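Local coordinates for protein shikimate kinase (Aquifex aeolicus, PDB 2PT5) that probably catalyses the ATP-dependent, magnesium-requiring phosphorylation of the 3-hydroxyl group of shikimate, a step on the way to chorismate and the aromatic amino acids, at residues 31-39 with 54-65; 78-87 with 132-140. All blocks are in the same frame, centred on the assembly; numbering follows the deposited sequence.

Contact 1 (31-39 with 54-65)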
loop_
_atom_site.group_PDB
_atom_site.type_symbol
_atom_site.label_atom_id
_atom_site.label_comp_id
_atom_site.label_asym_id
_atom_site.label_seq_id
_atom_site.Cartn_x
_atom_site.Cartn_y
_atom_site.Cartn_z
ATOM N N VAL A 31 -5.802 2.331 4.325
ATOM C CA VAL A 31 -5.391 3.351 5.288
ATOM C C VAL A 31 -5.698 4.784 4.860
ATOM O O VAL A 31 -6.379 5.507 5.579
ATOM C CB VAL A 31 -3.888 3.249 5.597
ATOM C CG1 VAL A 31 -3.471 4.378 6.549
ATOM C CG2 VAL A 31 -3.580 1.871 6.195
ATOM N N ASP A 32 -5.200 5.196 3.696
ATOM C CA ASP A 32 -5.443 6.558 3.236
ATOM C C ASP A 32 -6.921 6.924 3.229
ATOM O O ASP A 32 -7.290 8.030 3.640
ATOM C CB ASP A 32 -4.842 6.765 1.845
ATOM C CG ASP A 32 -3.332 7.005 1.886
ATOM O OD1 ASP A 32 -2.716 7.075 0.801
ATOM O OD2 ASP A 32 -2.763 7.135 2.995
ATOM N N GLU A 33 -7.771 6.006 2.768
ATOM C CA GLU A 33 -9.209 6.281 2.726
ATOM C C GLU A 33 -9.758 6.433 4.149
ATOM O O GLU A 33 -10.643 7.252 4.395
ATOM C CB GLU A 33 -9.946 5.163 1.969
ATOM C CG GLU A 33 -10.898 4.334 2.809
ATOM C CD GLU A 33 -11.177 2.960 2.209
ATOM O OE1 GLU A 33 -11.440 2.881 0.984
ATOM O OE2 GLU A 33 -11.136 1.964 2.975
ATOM N N GLU A 34 -9.225 5.657 5.088
ATOM C CA GLU A 34 -9.682 5.746 6.475
ATOM C C GLU A 34 -9.154 7.025 7.121
ATOM O O GLU A 34 -9.850 7.676 7.897
ATOM C CB GLU A 34 -9.213 4.525 7.272
ATOM C CG GLU A 34 -9.850 3.233 6.802
ATOM C CD GLU A 34 -11.360 3.352 6.693
ATOM O OE1 GLU A 34 -12.010 3.661 7.710
ATOM O OE2 GLU A 34 -11.902 3.146 5.589
ATOM N N VAL A 35 -7.920 7.389 6.788
ATOM C CA VAL A 35 -7.324 8.596 7.339
ATOM C C VAL A 35 -8.157 9.810 6.944
ATOM O O VAL A 35 -8.462 10.663 7.776
ATOM C CB VAL A 35 -5.883 8.789 6.833
ATOM C CG1 VAL A 35 -5.385 10.190 7.196
ATOM C CG2 VAL A 35 -4.978 7.718 7.445
ATOM N N GLN A 36 -8.524 9.875 5.669
ATOM C CA GLN A 36 -9.325 10.978 5.164
ATOM C C GLN A 36 -10.702 11.011 5.817
ATOM O O GLN A 36 -11.120 12.052 6.318
ATOM C CB GLN A 36 -9.459 10.876 3.645
ATOM C CG GLN A 36 -8.154 11.155 2.919
ATOM C CD GLN A 36 -8.256 10.987 1.414
ATOM O OE1 GLN A 36 -8.398 9.873 0.907
ATOM N NE2 GLN A 36 -8.182 12.099 0.691
ATOM N N LYS A 37 -11.398 9.875 5.822
ATOM C CA LYS A 37 -12.723 9.807 6.426
ATOM C C LYS A 37 -12.698 10.214 7.902
ATOM O O LYS A 37 -13.623 10.871 8.386
ATOM C CB LYS A 37 -13.309 8.404 6.263
ATOM C CG LYS A 37 -13.468 7.988 4.802
ATOM C CD LYS A 37 -14.361 6.756 4.628
ATOM C CE LYS A 37 -13.841 5.542 5.382
ATOM N NZ LYS A 37 -14.731 4.361 5.194
ATOM N N ARG A 38 -11.637 9.845 8.614
ATOM C CA ARG A 38 -11.521 10.210 10.024
ATOM C C ARG A 38 -11.320 11.714 10.216
ATOM O O ARG A 38 -11.976 12.328 11.057
ATOM C CB ARG A 38 -10.361 9.469 10.691
ATOM C CG ARG A 38 -10.132 9.913 12.129
ATOM C CD ARG A 38 -9.041 9.120 12.818
ATOM N NE ARG A 38 -9.351 7.695 12.877
ATOM C CZ ARG A 38 -8.597 6.796 13.506
ATOM N NH1 ARG A 38 -7.491 7.185 14.132
ATOM N NH2 ARG A 38 -8.942 5.511 13.507
ATOM N N GLU A 39 -10.411 12.303 9.441
ATOM C CA GLU A 39 -10.126 13.733 9.533
ATOM C C GLU A 39 -11.187 14.566 8.825
ATOM O O GLU A 39 -11.318 15.764 9.074
ATOM C CB GLU A 39 -8.766 14.045 8.907
ATOM C CG GLU A 39 -7.597 13.293 9.512
ATOM C CD GLU A 39 -7.314 13.697 10.945
ATOM O OE1 GLU A 39 -7.043 14.894 11.180
ATOM O OE2 GLU A 39 -7.358 12.815 11.834
ATOM N N TYR A 54 2.122 15.321 11.072
ATOM C CA TYR A 54 0.839 14.976 11.664
ATOM C C TYR A 54 0.121 13.918 10.828
ATOM O O TYR A 54 -0.639 13.108 11.361
ATOM C CB TYR A 54 -0.021 16.236 11.795
ATOM C CG TYR A 54 -1.458 15.994 12.204
ATOM C CD1 TYR A 54 -2.428 15.684 11.252
ATOM C CD2 TYR A 54 -1.851 16.099 13.540
ATOM C CE1 TYR A 54 -3.758 15.491 11.615
ATOM C CE2 TYR A 54 -3.179 15.907 13.915
ATOM C CZ TYR A 54 -4.127 15.605 12.944
ATOM O OH TYR A 54 -5.449 15.438 13.287
ATOM N N PHE A 55 0.367 13.930 9.519
ATOM C CA PHE A 55 -0.248 12.964 8.615
ATOM C C PHE A 55 0.517 11.641 8.638
ATOM O O PHE A 55 -0.087 10.564 8.652
ATOM C CB PHE A 55 -0.298 13.525 7.186
ATOM C CG PHE A 55 -0.658 12.502 6.144
ATOM C CD1 PHE A 55 0.334 11.769 5.498
ATOM C CD2 PHE A 55 -1.991 12.246 5.831
ATOM C CE1 PHE A 55 0.006 10.791 4.551
ATOM C CE2 PHE A 55 -2.332 11.272 4.889
ATOM C CZ PHE A 55 -1.329 10.543 4.248
ATOM N N ARG A 56 1.843 11.727 8.636
ATOM C CA ARG A 56 2.683 10.539 8.666
ATOM C C ARG A 56 2.472 9.770 9.962
ATOM O O ARG A 56 2.599 8.545 9.997
ATOM C CB ARG A 56 4.158 10.923 8.544
ATOM C CG ARG A 56 4.609 11.318 7.143
ATOM C CD ARG A 56 6.070 11.763 7.164
ATOM N NE ARG A 56 6.673 11.791 5.834
ATOM C CZ ARG A 56 7.928 12.158 5.591
ATOM N NH1 ARG A 56 8.716 12.532 6.589
ATOM N NH2 ARG A 56 8.399 12.140 4.352
ATOM N N LYS A 57 2.158 10.489 11.036
ATOM C CA LYS A 57 1.934 9.844 12.321
ATOM C C LYS A 57 0.495 9.355 12.391
ATOM O O LYS A 57 0.204 8.336 13.007
ATOM C CB LYS A 57 2.231 10.820 13.470
ATOM C CG LYS A 57 2.239 10.170 14.853
ATOM C CD LYS A 57 2.855 11.085 15.916
ATOM C CE LYS A 57 4.377 11.144 15.818
ATOM N NZ LYS A 57 5.026 9.858 16.204
ATOM N N LEU A 58 -0.401 10.079 11.730
ATOM C CA LEU A 58 -1.812 9.726 11.710
ATOM C C LEU A 58 -2.050 8.393 10.987
ATOM O O LEU A 58 -2.754 7.512 11.497
ATOM C CB LEU A 58 -2.614 10.825 11.008
ATOM C CG LEU A 58 -4.072 11.055 11.416
ATOM C CD1 LEU A 58 -4.749 11.881 10.336
ATOM C CD2 LEU A 58 -4.805 9.735 11.603
ATOM N N GLU A 59 -1.468 8.240 9.800
ATOM C CA GLU A 59 -1.669 7.017 9.039
ATOM C C GLU A 59 -1.085 5.810 9.776
ATOM O O GLU A 59 -1.596 4.694 9.660
ATOM C CB GLU A 59 -1.082 7.148 7.623
ATOM C CG GLU A 59 0.430 7.243 7.540
ATOM C CD GLU A 59 0.918 7.509 6.119
ATOM O OE1 GLU A 59 2.152 7.521 5.910
ATOM O OE2 GLU A 59 0.075 7.709 5.212
ATOM N N PHE A 60 -0.027 6.025 10.550
ATOM C CA PHE A 60 0.540 4.906 11.286
ATOM C C PHE A 60 -0.431 4.546 12.415
ATOM O O PHE A 60 -0.659 3.369 12.702
ATOM C CB PHE A 60 1.916 5.255 11.849
ATOM C CG PHE A 60 2.697 4.059 12.314
ATOM C CD1 PHE A 60 2.205 2.769 12.126
ATOM C CD2 PHE A 60 3.923 4.219 12.942
ATOM C CE1 PHE A 60 2.915 1.660 12.558
ATOM C CE2 PHE A 60 4.645 3.111 13.379
ATOM C CZ PHE A 60 4.136 1.830 13.185
ATOM N N GLU A 61 -1.016 5.563 13.041
ATOM C CA GLU A 61 -1.984 5.342 14.111
ATOM C C GLU A 61 -3.160 4.557 13.549
ATOM O O GLU A 61 -3.626 3.585 14.153
ATOM C CB GLU A 61 -2.503 6.674 14.662
ATOM C CG GLU A 61 -3.741 6.520 15.550
ATOM C CD GLU A 61 -4.406 7.844 15.905
ATOM O OE1 GLU A 61 -5.505 7.810 16.501
ATOM O OE2 GLU A 61 -3.835 8.913 15.594
ATOM N N VAL A 62 -3.637 4.995 12.388
ATOM C CA VAL A 62 -4.763 4.348 11.738
ATOM C C VAL A 62 -4.427 2.899 11.405
ATOM O O VAL A 62 -5.282 2.016 11.504
ATOM C CB VAL A 62 -5.162 5.100 10.447
ATOM C CG1 VAL A 62 -6.264 4.359 9.730
ATOM C CG2 VAL A 62 -5.616 6.516 10.793
ATOM N N LEU A 63 -3.178 2.662 11.012
ATOM C CA LEU A 63 -2.744 1.320 10.669
ATOM C C LEU A 63 -2.886 0.420 11.882
ATOM O O LEU A 63 -3.454 -0.673 11.791
ATOM C CB LEU A 63 -1.286 1.325 10.208
ATOM C CG LEU A 63 -0.679 -0.050 9.944
ATOM C CD1 LEU A 63 -1.433 -0.732 8.803
ATOM C CD2 LEU A 63 0.812 0.103 9.598
ATOM N N LYS A 64 -2.364 0.879 13.018
ATOM C CA LYS A 64 -2.439 0.104 14.249
ATOM C C LYS A 64 -3.884 -0.174 14.664
ATOM O O LYS A 64 -4.231 -1.311 14.976
ATOM C CB LYS A 64 -1.710 0.818 15.391
ATOM C CG LYS A 64 -0.223 1.031 15.172
ATOM C CD LYS A 64 0.497 1.037 16.515
ATOM C CE LYS A 64 1.770 1.870 16.486
ATOM N NZ LYS A 64 1.467 3.321 16.317
ATOM N N ASP A 65 -4.723 0.858 14.659
ATOM C CA ASP A 65 -6.131 0.696 15.029
ATOM C C ASP A 65 -6.826 -0.359 14.153
ATOM O O ASP A 65 -7.572 -1.212 14.647
ATOM C CB ASP A 65 -6.864 2.039 14.915
ATOM C CG ASP A 65 -6.394 3.054 15.950
ATOM O OD1 ASP A 65 -6.970 4.164 16.004
ATOM O OD2 ASP A 65 -5.450 2.744 16.711
#
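Y54 and E39 meet at one end of the interface between helices 31-39 and 54-65, a pair that carries D32 and R56, both predicted to bind shikimate, and so belongs to the substrate side of the P-loop kinase fold. Y54 OH donates to E39 OE1 (2.7 Å), reaching the syn side of the carboxylate. Farther along, R38 joins a salt-bridge network with E61 and D65. R38 NH1 stands 3.2 Å from E61 OE1, while the bond from R38 NH2 to D65 OD1 is long and weak (3.5 Å). R38 CG lies anti to the backbone N (chi1 175°) and the chain bends only at chi3, which lays one face of the guanidinium over V62 CG2 with both acids near its edge. Beneath these charges the helix axes cross at 108°, 9.4 Å apart, in mutual knobs-into-holes packing: V35 fits among F55, L58, E59 and V62, and V62 among V31, E34, V35 and R38. The two methyls of V35 divide the work, CG1 meeting L58 CD1 and CG2 meeting V62 CG2, each at 3.6 Å. D32 lies beside E59, the carboxylate planes 17° apart; D32 OD2, buried here with no partner in the model, stands 3.6 Å from E59 OE2.

Contact 2 (78-87 with 132-140); sequences GGLGANEEAL and ERRKIYSKA
Y137 ties its helix to the glycine-rich segment 78-81 through a short hydrogen bond, OH to G78 O at 2.6 Å, with the donor tilted 22° from the carbonyl plane. This is the tight side of the contact, at the predicted shikimate site of the P-loop kinase fold. The edge of the Y137 ring runs along the backbone, CE1 lying 3.6 Å from G81 C. R133 CG stands anti to the carbonyl carbon (chi1 -72°), 3.7 Å from A82 CB, and the extended chain to NE carries the guanidinium past that methyl to lay one face over the G78-G79 peptide, with G79 CA 3.4 Å above the plane. An alanine in place of R133 is likely to leave A82 CB and this peptide uncovered and the predicted pocket short of a positive charge. I136 fills the middle, CG2 touching A82 O (3.5 Å) and L87 CD2 (3.7 Å). Toward solvent the fit slackens: exposed E84 crosses I136 CD1 with its carboxylate, and its OE2 stays 4.4 Å from K139 NZ, too far apart for an ion pair. Polar bonding across the contact thus rests on a tyrosine and a main-chain carbonyl, while the arginine packs by its flat face, consistent with its N-H groups serving the substrate.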
loop_
_atom_site.group_PDB
_atom_site.type_symbol
_atom_site.label_atom_id
_atom_site.label_comp_id
_atom_site.label_asym_id
_atom_site.label_seq_id
_atom_site.Cartn_x
_atom_site.Cartn_y
_atom_site.Cartn_z
ATOM N N GLY A 78 1.548 4.877 -0.315
ATOM C CA GLY A 78 2.903 4.779 -0.840
ATOM C C GLY A 78 3.994 4.929 0.210
ATOM O O GLY A 78 4.907 4.100 0.300
ATOM N N GLY A 79 3.887 5.982 1.013
ATOM C CA GLY A 79 4.873 6.253 2.043
ATOM C C GLY A 79 4.832 5.303 3.218
ATOM O O GLY A 79 5.876 4.850 3.703
ATOM N N LEU A 80 3.628 4.990 3.683
ATOM C CA LEU A 80 3.478 4.084 4.821
ATOM C C LEU A 80 4.151 2.739 4.549
ATOM O O LEU A 80 4.853 2.207 5.404
ATOM C CB LEU A 80 1.994 3.870 5.143
ATOM C CG LEU A 80 1.715 3.180 6.480
ATOM C CD1 LEU A 80 2.317 4.001 7.609
ATOM C CD2 LEU A 80 0.207 3.020 6.668
ATOM N N GLY A 81 3.937 2.191 3.356
ATOM C CA GLY A 81 4.547 0.914 3.027
ATOM C C GLY A 81 6.061 1.003 2.926
ATOM O O GLY A 81 6.762 -0.002 3.006
ATOM N N ALA A 82 6.572 2.215 2.738
ATOM C CA ALA A 82 8.010 2.424 2.629
ATOM C C ALA A 82 8.585 2.809 3.995
ATOM O O ALA A 82 9.780 3.082 4.121
ATOM C CB ALA A 82 8.305 3.523 1.593
ATOM N N ASN A 83 7.718 2.827 5.008
ATOM C CA ASN A 83 8.105 3.166 6.384
ATOM C C ASN A 83 8.501 1.867 7.097
ATOM O O ASN A 83 7.642 1.079 7.491
ATOM C CB ASN A 83 6.917 3.822 7.101
ATOM C CG ASN A 83 7.252 4.290 8.507
ATOM O OD1 ASN A 83 7.856 3.564 9.290
ATOM N ND2 ASN A 83 6.841 5.510 8.838
ATOM N N GLU A 84 9.800 1.647 7.265
ATOM C CA GLU A 84 10.282 0.428 7.897
ATOM C C GLU A 84 9.712 0.138 9.282
ATOM O O GLU A 84 9.481 -1.020 9.632
ATOM C CB GLU A 84 11.812 0.430 7.924
ATOM C CG GLU A 84 12.406 0.213 6.535
ATOM C CD GLU A 84 13.893 -0.050 6.562
ATOM O OE1 GLU A 84 14.673 0.923 6.487
ATOM O OE2 GLU A 84 14.273 -1.237 6.668
ATOM N N GLU A 85 9.469 1.171 10.074
ATOM C CA GLU A 85 8.896 0.929 11.388
ATOM C C GLU A 85 7.512 0.313 11.171
ATOM O O GLU A 85 7.198 -0.755 11.701
ATOM C CB GLU A 85 8.770 2.234 12.170
ATOM C CG GLU A 85 8.544 2.035 13.660
ATOM C CD GLU A 85 8.579 3.340 14.433
ATOM O OE1 GLU A 85 7.535 4.024 14.513
ATOM O OE2 GLU A 85 9.661 3.690 14.953
ATOM N N ALA A 86 6.689 0.997 10.382
ATOM C CA ALA A 86 5.346 0.524 10.084
ATOM C C ALA A 86 5.403 -0.852 9.434
ATOM O O ALA A 86 4.535 -1.693 9.669
ATOM C CB ALA A 86 4.633 1.511 9.163
ATOM N N LEU A 87 6.428 -1.089 8.622
ATOM C CA LEU A 87 6.559 -2.377 7.954
ATOM C C LEU A 87 6.876 -3.473 8.968
ATOM O O LEU A 87 6.328 -4.574 8.890
ATOM C CB LEU A 87 7.641 -2.309 6.868
ATOM C CG LEU A 87 7.811 -3.511 5.924
ATOM C CD1 LEU A 87 6.482 -3.895 5.269
ATOM C CD2 LEU A 87 8.834 -3.155 4.862
ATOM N N GLU A 132 14.359 3.950 -4.068
ATOM C CA GLU A 132 14.508 3.763 -2.621
ATOM C C GLU A 132 13.296 3.155 -1.926
ATOM O O GLU A 132 13.447 2.284 -1.069
ATOM C CB GLU A 132 14.890 5.086 -1.935
ATOM C CG GLU A 132 16.286 5.601 -2.313
ATOM C CD GLU A 132 17.364 4.545 -2.133
ATOM O OE1 GLU A 132 17.392 3.888 -1.068
ATOM O OE2 GLU A 132 18.185 4.370 -3.057
ATOM N N ARG A 133 12.097 3.607 -2.275
ATOM C CA ARG A 133 10.910 3.035 -1.655
ATOM C C ARG A 133 10.811 1.558 -2.049
ATOM O O ARG A 133 10.466 0.715 -1.222
ATOM C CB ARG A 133 9.632 3.791 -2.077
ATOM C CG ARG A 133 9.484 5.187 -1.451
ATOM C CD ARG A 133 8.087 5.790 -1.681
ATOM N NE ARG A 133 7.831 6.911 -0.774
ATOM C CZ ARG A 133 6.697 7.610 -0.725
ATOM N NH1 ARG A 133 5.688 7.322 -1.532
ATOM N NH2 ARG A 133 6.571 8.601 0.133
ATOM N N ARG A 134 11.133 1.241 -3.306
ATOM C CA ARG A 134 11.057 -0.143 -3.776
ATOM C C ARG A 134 11.975 -1.087 -2.983
ATOM O O ARG A 134 11.686 -2.277 -2.836
ATOM C CB ARG A 134 11.394 -0.216 -5.275
ATOM C CG ARG A 134 11.200 -1.599 -5.876
ATOM C CD ARG A 134 11.083 -1.571 -7.406
ATOM N NE ARG A 134 10.834 -2.912 -7.930
ATOM C CZ ARG A 134 11.758 -3.869 -8.047
ATOM N NH1 ARG A 134 13.021 -3.640 -7.690
ATOM N NH2 ARG A 134 11.416 -5.079 -8.476
ATOM N N LYS A 135 13.083 -0.557 -2.479
ATOM C CA LYS A 135 14.028 -1.349 -1.691
ATOM C C LYS A 135 13.357 -1.759 -0.380
ATOM O O LYS A 135 13.591 -2.853 0.142
ATOM C CB LYS A 135 15.294 -0.532 -1.391
ATOM C CG LYS A 135 16.229 -0.375 -2.583
ATOM C CD LYS A 135 17.416 0.551 -2.269
ATOM C CE LYS A 135 18.273 0.775 -3.511
ATOM N NZ LYS A 135 19.247 1.909 -3.369
ATOM N N ILE A 136 12.526 -0.873 0.152
ATOM C CA ILE A 136 11.822 -1.170 1.387
ATOM C C ILE A 136 10.684 -2.149 1.061
ATOM O O ILE A 136 10.528 -3.171 1.724
ATOM C CB ILE A 136 11.246 0.112 2.023
ATOM C CG1 ILE A 136 12.368 1.141 2.243
ATOM C CG2 ILE A 136 10.555 -0.229 3.336
ATOM C CD1 ILE A 136 13.519 0.643 3.112
ATOM N N TYR A 137 9.904 -1.846 0.028
ATOM C CA TYR A 137 8.805 -2.731 -0.358
ATOM C C TYR A 137 9.297 -4.168 -0.490
ATOM O O TYR A 137 8.637 -5.105 -0.031
ATOM C CB TYR A 137 8.191 -2.308 -1.699
ATOM C CG TYR A 137 7.495 -0.967 -1.718
ATOM C CD1 TYR A 137 6.839 -0.477 -0.593
ATOM C CD2 TYR A 137 7.472 -0.195 -2.883
ATOM C CE1 TYR A 137 6.179 0.755 -0.621
ATOM C CE2 TYR A 137 6.817 1.034 -2.925
ATOM C CZ TYR A 137 6.173 1.502 -1.789
ATOM O OH TYR A 137 5.561 2.735 -1.811
ATOM N N SER A 138 10.466 -4.334 -1.112
ATOM C CA SER A 138 11.051 -5.658 -1.338
ATOM C C SER A 138 11.297 -6.463 -0.074
ATOM O O SER A 138 11.600 -7.646 -0.151
ATOM C CB SER A 138 12.374 -5.547 -2.117
ATOM O OG SER A 138 12.171 -5.051 -3.433
ATOM N N LYS A 139 11.176 -5.830 1.087
ATOM C CA LYS A 139 11.392 -6.534 2.345
ATOM C C LYS A 139 10.134 -7.296 2.768
ATOM O O LYS A 139 10.100 -7.917 3.828
ATOM C CB LYS A 139 11.805 -5.538 3.436
ATOM C CG LYS A 139 13.144 -4.854 3.159
ATOM C CD LYS A 139 13.500 -3.843 4.236
ATOM C CE LYS A 139 14.921 -3.324 4.050
ATOM N NZ LYS A 139 15.921 -4.426 4.139
ATOM N N ALA A 140 9.116 -7.257 1.913
ATOM C CA ALA A 140 7.838 -7.913 2.173
ATOM C C ALA A 140 7.929 -9.438 2.229
ATOM O O ALA A 140 8.758 -10.045 1.553
ATOM C CB ALA A 140 6.827 -7.499 1.098
#

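In the fold
Contact 1 closes before contact 2 opens along the chain, and their centres lie about 17 Å apart. Strand 72-75 of the parallel five-stranded sheet, order 2-3-1-4-5, follows helix 52-66 in the chain and leads into segment 78-87. Helix 52-66 touches that segment through F60 on E85 and A86, with F60 CZ 3.6 Å from A86 CA, and through E59 on L80; V31 of helix 31-39 also packs on L80. Helix 127-137 covers another side of segment 78-87. D32 and R56, predicted to bind substrate, lie on the segments of contact 1, G78 and R133 on those of contact 2; K13 of the P-loop lies near D32 and G78, consistent with both contacts framing one shikimate pocket beside the ATP site.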